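Nucleocapsid (Crimean-congo hemorrhagic fever virus, PDB 4AKL) binds single-stranded and double-stranded RNA, including the panhandle of the viral genome, probably packages the genome, and probably also acts as a sequence-nonspecific, manganese-dependent DNA endonuclease. Local coordinates at residues Asn3-Asn8 with Asn14-Glu19; Lys22-Val27 with Asn399-Ala404; Cys80-Ser85 with Phe139-Asn144. One frame throughout, in Å; residues are numbered along the deposited sequence. Where two conformers were deposited one is given.

Contact 1: Asn3-Asn8 with Asn14-Glu19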
ATOM      1  N   ASN A   3       8.434 -26.786   3.245  1.00 55.95           N
ATOM      2  CA  ASN A   3       9.051 -25.630   2.628  1.00 52.98           C
ATOM      3  C   ASN A   3      10.538 -25.897   2.352  1.00 53.71           C
ATOM      4  O   ASN A   3      11.325 -25.987   3.291  1.00 54.61           O
ATOM      5  CB  ASN A   3       8.879 -24.433   3.566  1.00 51.23           C
ATOM      6  CG  ASN A   3       9.300 -23.117   2.945  1.00 48.32           C
ATOM      7  OD1 ASN A   3      10.047 -23.089   1.973  1.00 43.99           O
ATOM      8  ND2 ASN A   3       8.822 -21.991   3.543  1.00 42.89           N
ATOM      9  N   LYS A   4      10.908 -26.010   1.069  1.00 52.60           N
ATOM     10  CA  LYS A   4      12.292 -26.327   0.676  1.00 53.71           C
ATOM     11  C   LYS A   4      13.236 -25.110   0.709  1.00 53.08           C
ATOM     12  O   LYS A   4      14.423 -25.287   0.613  1.00 54.35           O
ATOM     13  CB  LYS A   4      12.352 -26.962  -0.723  1.00 54.10           C
ATOM     14  CG  LYS A   4      11.487 -28.198  -0.947  1.00 54.84           C
ATOM     15  CD  LYS A   4      11.841 -29.353  -0.065  1.00 57.36           C
ATOM     16  CE  LYS A   4      10.936 -30.560  -0.356  1.00 59.32           C
ATOM     17  NZ  LYS A   4      11.001 -31.097  -1.803  1.00 60.43           N
ATOM     18  N   ILE A   5      12.706 -23.890   0.859  1.00 50.94           N
ATOM     19  CA  ILE A   5      13.526 -22.684   0.893  1.00 50.62           C
ATOM     20  C   ILE A   5      13.979 -22.451   2.345  1.00 51.43           C
ATOM     21  O   ILE A   5      13.504 -21.535   3.018  1.00 49.81           O
ATOM     22  CB  ILE A   5      12.790 -21.427   0.323  1.00 48.88           C
ATOM     23  CG1 ILE A   5      11.997 -21.771  -0.954  1.00 47.46           C
ATOM     24  CG2 ILE A   5      13.821 -20.276   0.102  1.00 49.07           C
ATOM     25  CD1 ILE A   5      11.413 -20.563  -1.720  1.00 42.11           C
ATOM     26  N   GLU A   6      14.914 -23.309   2.794  1.00 53.73           N
ATOM     27  CA  GLU A   6      15.456 -23.309   4.148  1.00 55.28           C
ATOM     28  C   GLU A   6      16.522 -22.244   4.240  1.00 55.81           C
ATOM     29  O   GLU A   6      17.713 -22.504   4.001  1.00 57.31           O
ATOM     30  CB  GLU A   6      16.056 -24.673   4.521  1.00 57.74           C
ATOM     31  CG  GLU A   6      15.067 -25.832   4.517  1.00 58.77           C
ATOM     32  CD  GLU A   6      15.696 -27.136   5.033  1.00 63.42           C
ATOM     33  OE1 GLU A   6      16.960 -27.208   5.130  1.00 67.85           O
ATOM     34  OE2 GLU A   6      14.927 -28.087   5.343  1.00 64.40           O
ATOM     35  N   VAL A   7      16.067 -21.058   4.601  1.00 54.14           N
ATOM     36  CA  VAL A   7      16.842 -19.865   4.607  1.00 54.92           C
ATOM     37  C   VAL A   7      16.407 -19.126   5.827  1.00 54.85           C
ATOM     38  O   VAL A   7      15.217 -18.810   5.967  1.00 53.22           O
ATOM     39  CB  VAL A   7      16.544 -19.020   3.318  1.00 53.51           C
ATOM     40  CG1 VAL A   7      17.094 -17.632   3.428  1.00 53.73           C
ATOM     41  CG2 VAL A   7      17.116 -19.710   2.076  1.00 54.63           C
ATOM     42  N   ASN A   8      17.344 -18.852   6.725  1.00 56.94           N
ATOM     43  CA  ASN A   8      17.046 -18.149   7.984  1.00 57.25           C
ATOM     44  C   ASN A   8      17.846 -16.840   8.125  1.00 58.01           C
ATOM     45  O   ASN A   8      17.936 -16.270   9.230  1.00 58.74           O
ATOM     46  CB  ASN A   8      17.340 -19.095   9.179  1.00 59.31           C
ATOM     47  CG  ASN A   8      16.608 -20.455   9.068  1.00 59.95           C
ATOM     48  OD1 ASN A   8      15.365 -20.575   9.294  1.00 59.83           O
ATOM     49  ND2 ASN A   8      17.368 -21.476   8.722  1.00 62.97           N
ATOM     50  N   ASN A  14      21.516 -15.806   0.201  1.00 56.84           N
ATOM     51  CA  ASN A  14      22.377 -15.618  -1.033  1.00 58.19           C
ATOM     52  C   ASN A  14      22.853 -16.905  -1.638  1.00 59.27           C
ATOM     53  O   ASN A  14      22.877 -17.045  -2.848  1.00 59.25           O
ATOM     54  CB  ASN A  14      23.561 -14.712  -0.781  1.00 59.97           C
ATOM     55  CG  ASN A  14      23.176 -13.246  -0.667  1.00 59.01           C
ATOM     56  OD1 ASN A  14      22.140 -12.814  -1.131  1.00 57.15           O
ATOM     57  ND2 ASN A  14      24.034 -12.479  -0.047  1.00 62.48           N
ATOM     58  N   LYS A  15      23.200 -17.849  -0.792  1.00 60.84           N
ATOM     59  CA  LYS A  15      23.710 -19.145  -1.264  1.00 63.01           C
ATOM     60  C   LYS A  15      22.603 -19.971  -1.900  1.00 61.13           C
ATOM     61  O   LYS A  15      22.819 -20.588  -2.950  1.00 61.75           O
ATOM     62  CB  LYS A  15      24.391 -19.917  -0.134  1.00 65.16           C
ATOM     63  CG  LYS A  15      25.748 -19.366   0.222  1.00 68.70           C
ATOM     64  CD  LYS A  15      26.524 -20.368   1.081  1.00 72.56           C
ATOM     65  CE  LYS A  15      27.965 -19.949   1.277  1.00 75.55           C
ATOM     66  NZ  LYS A  15      28.805 -21.067   1.754  1.00 79.36           N
ATOM     67  N   TRP A  16      21.412 -19.966  -1.276  1.00 58.95           N
ATOM     68  CA  TRP A  16      20.288 -20.668  -1.839  1.00 57.15           C
ATOM     69  C   TRP A  16      20.032 -20.123  -3.254  1.00 56.19           C
ATOM     70  O   TRP A  16      19.812 -20.881  -4.191  1.00 56.08           O
ATOM     71  CB  TRP A  16      19.052 -20.504  -0.940  1.00 55.35           C
ATOM     72  CG  TRP A  16      17.904 -21.273  -1.382  1.00 53.02           C
ATOM     73  CD1 TRP A  16      17.511 -22.475  -0.913  1.00 52.99           C
ATOM     74  CD2 TRP A  16      16.960 -20.894  -2.390  1.00 51.78           C
ATOM     75  NE1 TRP A  16      16.368 -22.889  -1.573  1.00 52.22           N
ATOM     76  CE2 TRP A  16      16.020 -21.935  -2.493  1.00 50.80           C
ATOM     77  CE3 TRP A  16      16.823 -19.772  -3.229  1.00 50.44           C
ATOM     78  CZ2 TRP A  16      14.963 -21.892  -3.386  1.00 49.33           C
ATOM     79  CZ3 TRP A  16      15.798 -19.736  -4.113  1.00 48.74           C
ATOM     80  CH2 TRP A  16      14.865 -20.786  -4.191  1.00 48.17           C
ATOM     81  N   PHE A  17      20.073 -18.806  -3.391  1.00 55.36           N
ATOM     82  CA  PHE A  17      19.829 -18.167  -4.679  1.00 54.85           C
ATOM     83  C   PHE A  17      20.904 -18.447  -5.763  1.00 57.53           C
ATOM     84  O   PHE A  17      20.551 -18.591  -6.935  1.00 56.82           O
ATOM     85  CB  PHE A  17      19.706 -16.663  -4.500  1.00 53.56           C
ATOM     86  CG  PHE A  17      19.514 -15.924  -5.776  1.00 52.66           C
ATOM     87  CD1 PHE A  17      18.332 -16.020  -6.455  1.00 50.79           C
ATOM     88  CD2 PHE A  17      20.534 -15.119  -6.306  1.00 55.10           C
ATOM     89  CE1 PHE A  17      18.141 -15.333  -7.643  1.00 51.17           C
ATOM     90  CE2 PHE A  17      20.364 -14.430  -7.487  1.00 54.19           C
ATOM     91  CZ  PHE A  17      19.151 -14.536  -8.158  1.00 53.27           C
ATOM     92  N   GLU A  18      22.184 -18.506  -5.388  1.00 60.70           N
ATOM     93  CA  GLU A  18      23.243 -18.679  -6.414  1.00 63.79           C
ATOM     94  C   GLU A  18      23.088 -20.018  -7.112  1.00 64.76           C
ATOM     95  O   GLU A  18      23.130 -20.083  -8.353  1.00 65.52           O
ATOM     96  CB  GLU A  18      24.652 -18.528  -5.836  1.00 66.65           C
ATOM     97  CG  GLU A  18      25.082 -17.092  -5.619  1.00 68.07           C
ATOM     98  CD  GLU A  18      25.144 -16.269  -6.918  1.00 69.51           C
ATOM     99  OE1 GLU A  18      25.882 -16.653  -7.871  1.00 73.07           O
ATOM    100  OE2 GLU A  18      24.460 -15.232  -6.983  1.00 69.07           O
ATOM    101  N   GLU A  19      22.928 -21.065  -6.300  1.00 65.43           N
ATOM    102  CA  GLU A  19      22.558 -22.413  -6.748  1.00 66.13           C
ATOM    103  C   GLU A  19      21.416 -22.348  -7.758  1.00 63.86           C
ATOM    104  O   GLU A  19      21.525 -22.803  -8.897  1.00 64.54           O
ATOM    105  CB  GLU A  19      22.072 -23.241  -5.523  1.00 66.19           C
ATOM    106  CG  GLU A  19      21.448 -24.620  -5.857  1.00 67.30           C
ATOM    107  CD  GLU A  19      19.988 -24.832  -5.338  1.00 66.61           C
ATOM    108  OE1 GLU A  19      19.208 -23.826  -5.063  1.00 64.62           O
ATOM    109  OE2 GLU A  19      19.625 -26.049  -5.218  1.00 68.36           O
TER
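Trp16 meets Ile5 and Val7, and its side chain supplies nearly all of the helix's share of this contact. The residues 3-8 form a loop that folds back over the helix 10-24 that follows it.

Along the helix, Trp16 is the residue that reaches the loop, with its CB turned toward it. CG lies anti to the backbone N (chi1 -175°), which carries the indole out across the incoming chain. Ile5 CG2 sits over one face of the ring, 4.0 Å from the centroid of the five-membered ring and 18° off its normal. This is a CH-pi contact. Ile5 CG1 reaches further along the indole and lies 3.8 Å from Trp16 CZ2. Val7 comes in at about a right angle near the root of the side chain, with its CG2 3.7 Å from Trp16 CB. Lys4 O is 3.8 Å from Trp16 NE1, too far for a hydrogen bond. Tight turns bend the loop here. Asn3 OD1 accepts from Ile5 N at 3.0 Å in an Asx turn, and Ile5 and Glu6 are each the centre of an inverse gamma turn.

Three helices adjoin the loop. Helix 10-24 packs on it through Trp16, helix 77-83 brings Ala81 against both Ile5 and Trp16, and the start of helix 86-98 bonds to its backbone, with Ile5 paired to Thr86 and Val7 to Gly87. Lys4 ties the loop to a more distant part of the chain, through a backbone bond with Val397 and a bond from NZ to Ala398 O. Helix 10-24 is itself joined to helix 77-83 at Tyr78, which bonds to Asn14 and meets the ring of Phe17 edge-to-face.

Contact 2: Lys22-Val27 with Asn399-Ala404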
ATOM      1  N   LYS A  22      22.008 -20.462 -11.114  1.00 66.53           N
ATOM      2  CA  LYS A  22      22.830 -21.296 -11.959  1.00 69.51           C
ATOM      3  C   LYS A  22      21.982 -22.442 -12.491  1.00 69.07           C
ATOM      4  O   LYS A  22      22.000 -22.724 -13.681  1.00 69.81           O
ATOM      5  CB  LYS A  22      24.082 -21.830 -11.187  1.00 72.28           C
ATOM      6  CG  LYS A  22      24.036 -23.328 -10.738  1.00 73.80           C
ATOM      7  CD  LYS A  22      25.279 -23.749  -9.969  1.00 76.65           C
ATOM      8  CE  LYS A  22      25.702 -25.121 -10.432  1.00 79.38           C
ATOM      9  NZ  LYS A  22      26.397 -25.019 -11.767  1.00 81.39           N
ATOM     10  N   GLY A  23      21.235 -23.086 -11.588  1.00 67.96           N
ATOM     11  CA  GLY A  23      20.459 -24.260 -11.921  1.00 67.56           C
ATOM     12  C   GLY A  23      19.435 -23.972 -12.997  1.00 65.80           C
ATOM     13  O   GLY A  23      19.307 -24.758 -13.944  1.00 66.63           O
ATOM     14  N   ASN A  24      18.740 -22.833 -12.866  1.00 63.02           N
ATOM     15  CA  ASN A  24      17.616 -22.532 -13.726  1.00 61.21           C
ATOM     16  C   ASN A  24      17.861 -21.523 -14.870  1.00 61.03           C
ATOM     17  O   ASN A  24      16.952 -21.252 -15.672  1.00 59.82           O
ATOM     18  CB  ASN A  24      16.433 -22.141 -12.835  1.00 58.87           C
ATOM     19  CG  ASN A  24      15.867 -23.352 -12.074  1.00 58.73           C
ATOM     20  OD1 ASN A  24      15.109 -24.138 -12.638  1.00 59.22           O
ATOM     21  ND2 ASN A  24      16.244 -23.502 -10.814  1.00 58.11           N
ATOM     22  N   GLY A  25      19.074 -20.993 -14.963  1.00 62.14           N
ATOM     23  CA  GLY A  25      19.441 -20.078 -16.060  1.00 62.41           C
ATOM     24  C   GLY A  25      18.654 -18.771 -16.040  1.00 59.79           C
ATOM     25  O   GLY A  25      18.169 -18.313 -17.061  1.00 59.48           O
ATOM     26  N   LEU A  26      18.535 -18.183 -14.862  1.00 57.81           N
ATOM     27  CA  LEU A  26      17.845 -16.930 -14.696  1.00 55.23           C
ATOM     28  C   LEU A  26      18.633 -15.787 -15.365  1.00 56.12           C
ATOM     29  O   LEU A  26      19.903 -15.770 -15.342  1.00 57.32           O
ATOM     30  CB  LEU A  26      17.663 -16.618 -13.226  1.00 53.71           C
ATOM     31  CG  LEU A  26      16.865 -17.609 -12.394  1.00 53.20           C
ATOM     32  CD1 LEU A  26      16.716 -17.075 -10.998  1.00 51.29           C
ATOM     33  CD2 LEU A  26      15.458 -17.865 -13.000  1.00 51.32           C
ATOM     34  N   VAL A  27      17.872 -14.849 -15.950  1.00 54.39           N
ATOM     35  CA  VAL A  27      18.420 -13.666 -16.606  1.00 55.00           C
ATOM     36  C   VAL A  27      17.752 -12.395 -16.096  1.00 53.27           C
ATOM     37  O   VAL A  27      16.666 -12.438 -15.495  1.00 50.66           O
ATOM     38  CB  VAL A  27      18.242 -13.708 -18.137  1.00 56.13           C
ATOM     39  CG1 VAL A  27      19.221 -14.751 -18.786  1.00 57.62           C
ATOM     40  CG2 VAL A  27      16.781 -13.944 -18.507  1.00 53.56           C
ATOM     41  N   ASN A 399       8.337 -27.574  -4.049  1.00 45.68           N
ATOM     42  CA  ASN A 399       9.208 -27.983  -5.189  1.00 47.58           C
ATOM     43  C   ASN A 399       9.613 -26.734  -5.993  1.00 46.40           C
ATOM     44  O   ASN A 399       9.072 -26.501  -7.057  1.00 45.83           O
ATOM     45  CB  ASN A 399       8.480 -28.993  -6.096  1.00 48.44           C
ATOM     46  CG  ASN A 399       8.295 -30.371  -5.441  1.00 51.57           C
ATOM     47  OD1 ASN A 399       9.265 -31.102  -5.232  1.00 56.42           O
ATOM     48  ND2 ASN A 399       7.035 -30.736  -5.127  1.00 53.72           N
ATOM     49  N   PRO A 400      10.545 -25.915  -5.471  1.00 46.27           N
ATOM     50  CA  PRO A 400      10.884 -24.607  -6.058  1.00 45.58           C
ATOM     51  C   PRO A 400      11.234 -24.554  -7.532  1.00 45.78           C
ATOM     52  O   PRO A 400      10.968 -23.535  -8.168  1.00 44.64           O
ATOM     53  CB  PRO A 400      12.121 -24.170  -5.231  1.00 46.70           C
ATOM     54  CG  PRO A 400      11.908 -24.765  -3.963  1.00 47.13           C
ATOM     55  CD  PRO A 400      11.297 -26.123  -4.227  1.00 47.44           C
ATOM     56  N   ASP A 401      11.808 -25.631  -8.074  1.00 47.09           N
ATOM     57  CA  ASP A 401      12.217 -25.656  -9.499  1.00 47.82           C
ATOM     58  C   ASP A 401      11.042 -25.594 -10.462  1.00 46.44           C
ATOM     59  O   ASP A 401      11.206 -25.163 -11.610  1.00 46.14           O
ATOM     60  CB  ASP A 401      13.141 -26.844  -9.790  1.00 50.48           C
ATOM     61  CG  ASP A 401      14.569 -26.596  -9.300  1.00 52.12           C
ATOM     62  OD1 ASP A 401      15.055 -25.452  -9.450  1.00 51.89           O
ATOM     63  OD2 ASP A 401      15.199 -27.530  -8.791  1.00 52.94           O
ATOM     64  N   ASP A 402       9.846 -25.973  -9.982  1.00 45.07           N
ATOM     65  CA  ASP A 402       8.636 -25.738 -10.741  1.00 43.92           C
ATOM     66  C   ASP A 402       8.364 -24.255 -11.012  1.00 42.06           C
ATOM     67  O   ASP A 402       7.535 -23.957 -11.883  1.00 41.12           O
ATOM     68  CB  ASP A 402       7.401 -26.384 -10.060  1.00 43.55           C
ATOM     69  CG  ASP A 402       7.381 -27.894 -10.196  1.00 45.25           C
ATOM     70  OD1 ASP A 402       8.221 -28.427 -10.949  1.00 46.38           O
ATOM     71  OD2 ASP A 402       6.520 -28.538  -9.546  1.00 45.43           O
ATOM     72  N   ALA A 403       9.029 -23.319 -10.300  1.00 41.17           N
ATOM     73  CA  ALA A 403       8.920 -21.875 -10.678  1.00 40.10           C
ATOM     74  C   ALA A 403       9.230 -21.671 -12.170  1.00 40.89           C
ATOM     75  O   ALA A 403       8.645 -20.799 -12.805  1.00 39.73           O
ATOM     76  CB  ALA A 403       9.820 -20.995  -9.827  1.00 39.90           C
ATOM     77  N   ALA A 404      10.134 -22.489 -12.725  1.00 42.75           N
ATOM     78  CA  ALA A 404      10.478 -22.397 -14.143  1.00 44.04           C
ATOM     79  C   ALA A 404       9.272 -22.612 -15.071  1.00 43.94           C
ATOM     80  O   ALA A 404       9.250 -22.073 -16.173  1.00 44.84           O
ATOM     81  CB  ALA A 404      11.705 -23.397 -14.521  1.00 46.41           C
TER
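Asn24 and Asp401 join through one short hydrogen bond at the protein surface. Asn24 ND2 donates to Asp401 OD1 at 2.7 Å, and the N-H...O angle is 169°, so the bond is nearly straight. The acceptor lies almost in the amide plane of Asn24. The donor meets Asp401 OD1 nearly along the C-O bond. The two flat groups are not coplanar: amide and carboxylate are turned 47° against each other. The carboxylate charge probably strengthens this bond. Ala404 completes the first shell, with its CB 4.0 Å from Asn24 OD1.

A second bond holds the amide from its own helix. Asn24 ND2 also donates to Phe20 O, one turn back. Asn24 CG stays beside the backbone N (chi1 -71°), which leads the amide off the helix end toward Asp401. Two bonds from ND2 probably limit the rotation of the amide.

Asn24 is the last residue of helix 10-24. Gly25 leaves helical geometry with positive phi, and the chain turns away there. The partner is a short 3-10 segment, 400-404, begun by Pro400. Its backbone bonds span three residues: Ala403 N to Pro400 O at 2.9 Å and Ala404 N to Asp401 O at 3.1 Å. These bonds place Asp401 and Ala404 on the side that meets the helix end.

Further out, Phe36 of a loop touches both Asn24 and Ala404. Phe20 is touched by Pro400, Asp401 and Leu26.

Contact 3: Cys80-Ser85 with Phe139-Asn144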
ATOM      1  N   CYS A  80      10.940 -13.017  -3.986  1.00 34.61           N
ATOM      2  CA  CYS A  80       9.818 -13.948  -3.778  1.00 34.06           C
ATOM      3  C   CYS A  80      10.291 -15.116  -2.912  1.00 34.70           C
ATOM      4  O   CYS A  80       9.595 -15.526  -1.973  1.00 34.08           O
ATOM      5  CB  CYS A  80       9.270 -14.463  -5.123  1.00 33.48           C
ATOM      6  SG  CYS A  80       8.461 -13.203  -6.124  1.00 33.40           S
ATOM      7  N   ALA A  81      11.476 -15.649  -3.205  1.00 35.94           N
ATOM      8  CA  ALA A  81      12.008 -16.743  -2.376  1.00 36.79           C
ATOM      9  C   ALA A  81      12.236 -16.252  -0.943  1.00 37.39           C
ATOM     10  O   ALA A  81      11.921 -16.957   0.023  1.00 37.90           O
ATOM     11  CB  ALA A  81      13.244 -17.302  -2.947  1.00 38.55           C
ATOM     12  N   TRP A  82      12.789 -15.055  -0.788  1.00 37.58           N
ATOM     13  CA  TRP A  82      12.986 -14.500   0.552  1.00 37.73           C
ATOM     14  C   TRP A  82      11.643 -14.342   1.319  1.00 35.98           C
ATOM     15  O   TRP A  82      11.548 -14.689   2.506  1.00 36.14           O
ATOM     16  CB  TRP A  82      13.712 -13.158   0.446  1.00 38.27           C
ATOM     17  CG  TRP A  82      13.863 -12.366   1.743  1.00 38.36           C
ATOM     18  CD1 TRP A  82      13.210 -11.213   2.061  1.00 36.82           C
ATOM     19  CD2 TRP A  82      14.732 -12.651   2.856  1.00 40.96           C
ATOM     20  NE1 TRP A  82      13.601 -10.757   3.282  1.00 38.17           N
ATOM     21  CE2 TRP A  82      14.538 -11.613   3.807  1.00 40.55           C
ATOM     22  CE3 TRP A  82      15.658 -13.677   3.144  1.00 43.39           C
ATOM     23  CZ2 TRP A  82      15.216 -11.580   5.043  1.00 41.49           C
ATOM     24  CZ3 TRP A  82      16.337 -13.642   4.354  1.00 43.91           C
ATOM     25  CH2 TRP A  82      16.115 -12.600   5.290  1.00 43.97           C
ATOM     26  N   ALA A  83      10.636 -13.834   0.631  1.00 34.42           N
ATOM     27  CA  ALA A  83       9.301 -13.607   1.204  1.00 33.12           C
ATOM     28  C   ALA A  83       8.586 -14.924   1.597  1.00 33.00           C
ATOM     29  O   ALA A  83       7.683 -14.897   2.377  1.00 33.12           O
ATOM     30  CB  ALA A  83       8.429 -12.763   0.216  1.00 31.02           C
ATOM     31  N   SER A  84       9.014 -16.047   1.033  1.00 33.54           N
ATOM     32  CA  SER A  84       8.430 -17.343   1.257  1.00 33.62           C
ATOM     33  C   SER A  84       9.380 -18.284   2.004  1.00 35.06           C
ATOM     34  O   SER A  84       9.073 -19.477   2.122  1.00 35.74           O
ATOM     35  CB  SER A  84       8.122 -17.961  -0.088  1.00 33.46           C
ATOM     36  OG  SER A  84       7.023 -17.331  -0.729  1.00 32.96           O
ATOM     37  N   SER A  85      10.534 -17.768   2.458  1.00 35.43           N
ATOM     38  CA  SER A  85      11.563 -18.571   3.137  1.00 37.53           C
ATOM     39  C   SER A  85      11.114 -19.062   4.487  1.00 37.38           C
ATOM     40  O   SER A  85      10.272 -18.422   5.139  1.00 35.76           O
ATOM     41  CB  SER A  85      12.864 -17.778   3.296  1.00 38.75           C
ATOM     42  OG  SER A  85      12.677 -16.612   4.057  1.00 39.83           O
ATOM     43  N   PHE A 139      12.922  -7.739   7.512  1.00 41.25           N
ATOM     44  CA  PHE A 139      12.481  -8.018   6.117  1.00 39.90           C
ATOM     45  C   PHE A 139      13.456  -7.447   5.075  1.00 41.18           C
ATOM     46  O   PHE A 139      13.780  -8.123   4.086  1.00 40.44           O
ATOM     47  CB  PHE A 139      11.054  -7.497   5.809  1.00 38.22           C
ATOM     48  CG  PHE A 139      10.538  -7.935   4.426  1.00 36.30           C
ATOM     49  CD1 PHE A 139      10.268  -9.272   4.163  1.00 35.23           C
ATOM     50  CD2 PHE A 139      10.364  -7.021   3.405  1.00 34.75           C
ATOM     51  CE1 PHE A 139       9.843  -9.673   2.933  1.00 33.07           C
ATOM     52  CE2 PHE A 139       9.915  -7.407   2.143  1.00 32.19           C
ATOM     53  CZ  PHE A 139       9.669  -8.723   1.893  1.00 32.54           C
ATOM     54  N   ARG A 140      13.931  -6.216   5.310  1.00 42.34           N
ATOM     55  CA  ARG A 140      14.840  -5.547   4.389  0.50 43.69           C
ATOM     56  C   ARG A 140      16.164  -6.295   4.254  1.00 45.30           C
ATOM     57  O   ARG A 140      16.875  -6.388   5.205  1.00 46.77           O
ATOM     58  CB  ARG A 140      15.134  -4.098   4.863  0.50 44.69           C
ATOM     59  CG  ARG A 140      15.853  -3.242   3.812  0.50 46.38           C
ATOM     60  CD  ARG A 140      16.621  -2.085   4.404  0.50 48.92           C
ATOM     61  NE  ARG A 140      17.490  -1.483   3.401  0.50 51.65           N
ATOM     62  CZ  ARG A 140      17.383  -0.248   2.915  0.50 52.44           C
ATOM     63  NH1 ARG A 140      16.440   0.584   3.333  0.50 51.76           N
ATOM     64  NH2 ARG A 140      18.243   0.151   1.998  0.50 53.85           N
ATOM     65  N   VAL A 141      16.463  -6.810   3.063  1.00 45.22           N
ATOM     66  CA  VAL A 141      17.783  -7.372   2.774  1.00 47.48           C
ATOM     67  C   VAL A 141      18.423  -6.704   1.567  1.00 48.46           C
ATOM     68  O   VAL A 141      19.520  -7.032   1.225  1.00 50.31           O
ATOM     69  CB  VAL A 141      17.740  -8.884   2.523  1.00 47.36           C
ATOM     70  CG1 VAL A 141      17.488  -9.607   3.838  1.00 47.79           C
ATOM     71  CG2 VAL A 141      16.705  -9.227   1.472  1.00 44.61           C
ATOM     72  N   ASN A 142      17.720  -5.778   0.918  1.00 47.65           N
ATOM     73  CA  ASN A 142      18.216  -5.055  -0.272  1.00 48.32           C
ATOM     74  C   ASN A 142      17.221  -3.937  -0.592  1.00 46.93           C
ATOM     75  O   ASN A 142      16.184  -3.813   0.088  1.00 45.23           O
ATOM     76  CB  ASN A 142      18.471  -5.977  -1.505  1.00 47.80           C
ATOM     77  CG  ASN A 142      17.203  -6.755  -2.006  1.00 46.23           C
ATOM     78  OD1 ASN A 142      16.006  -6.413  -1.721  1.00 42.02           O
ATOM     79  ND2 ASN A 142      17.477  -7.810  -2.786  1.00 44.43           N
ATOM     80  N   ALA A 143      17.523  -3.132  -1.611  1.00 47.54           N
ATOM     81  CA  ALA A 143      16.651  -2.011  -1.991  1.00 46.77           C
ATOM     82  C   ALA A 143      15.278  -2.495  -2.451  1.00 44.47           C
ATOM     83  O   ALA A 143      14.297  -1.823  -2.233  1.00 43.76           O
ATOM     84  CB  ALA A 143      17.296  -1.156  -3.077  1.00 48.18           C
ATOM     85  N   ASN A 144      15.215  -3.668  -3.084  1.00 43.66           N
ATOM     86  CA  ASN A 144      13.920  -4.253  -3.540  1.00 41.39           C
ATOM     87  C   ASN A 144      12.998  -4.599  -2.381  1.00 39.71           C
ATOM     88  O   ASN A 144      11.825  -4.728  -2.583  1.00 38.81           O
ATOM     89  CB  ASN A 144      14.158  -5.516  -4.392  1.00 40.88           C
ATOM     90  CG  ASN A 144      14.806  -5.215  -5.771  1.00 43.12           C
ATOM     91  OD1 ASN A 144      14.726  -4.072  -6.314  1.00 42.46           O
ATOM     92  ND2 ASN A 144      15.430  -6.266  -6.366  1.00 43.15           N
TER
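Trp82 lies against Phe139 and Val141, and each meets a different part of its indole. At the edge of the ring, Trp82 NE1 donates to Phe139 O at 2.8 Å. The oxygen is approached in its carbonyl plane, on a lone pair. The bond is bent, with an N-H...O angle of 140°, and the oxygen is tilted out of the indole plane. This bond satisfies a buried indole N-H with a backbone oxygen.

Val141 lies over one face. The branch that does this is CG1, which stands anti to the carbonyl carbon (chi1 -72°). Val141 CG1 is 3.7 Å from the centroid of the six-membered ring, a CH-pi contact shifted toward the rim. The other branch lies by the pyrrole side, with Val141 CG2 3.9 Å from Trp82 NE1.

Phe139 fits neither a stack nor an edge-to-face pair. Its ring and the five-membered ring of Trp82 are inclined at 42°, with centroids 5.2 Å apart. The side chains run antiparallel alongside each other. The CB of Phe139 points away from the helix, but the ring reaches back to it, and Ala83 CA sits at the ring edge, 4.3 Å from Phe139 CE1.

The backbone behind Trp82 is held too. Trp82 O accepts from Ser85 OG at 2.7 Å and from Ser85 N, both on the same face of the carbonyl plane. Ser85 is the N-cap of the next helix, 86-98.

Helix 77-83 thus ends against the loop that follows helix 120-136. Met13 of helix 10-24 touches Trp82, Phe466 of a loop touches Ala83, and Glu79 of helix 77-83 accepts bonds from Asn142 and Asn144.

Contacts 1 and 2 both use helix 10-24, and their centres are 12 Å apart. Lys4 CB packs 3.8 Å from Pro400 CD, so the N-terminal loop touches the 3-10 segment. Contacts 1 and 3 are 11 Å apart between centres. Asn3 ND2 lies 2.9 Å from Ser84 O, a probable hydrogen bond, and Trp16 CZ3 is 3.7 Å from Ala81 CB. Contacts 2 and 3 do not touch. Their nearest atoms are about 7 Å apart, and contact 3 lies within the long chain loop that contact 2 closes. The DEVD motif, Asp266-Asp269, belongs to none of the three; it lies between helices 245-263 and 270-292.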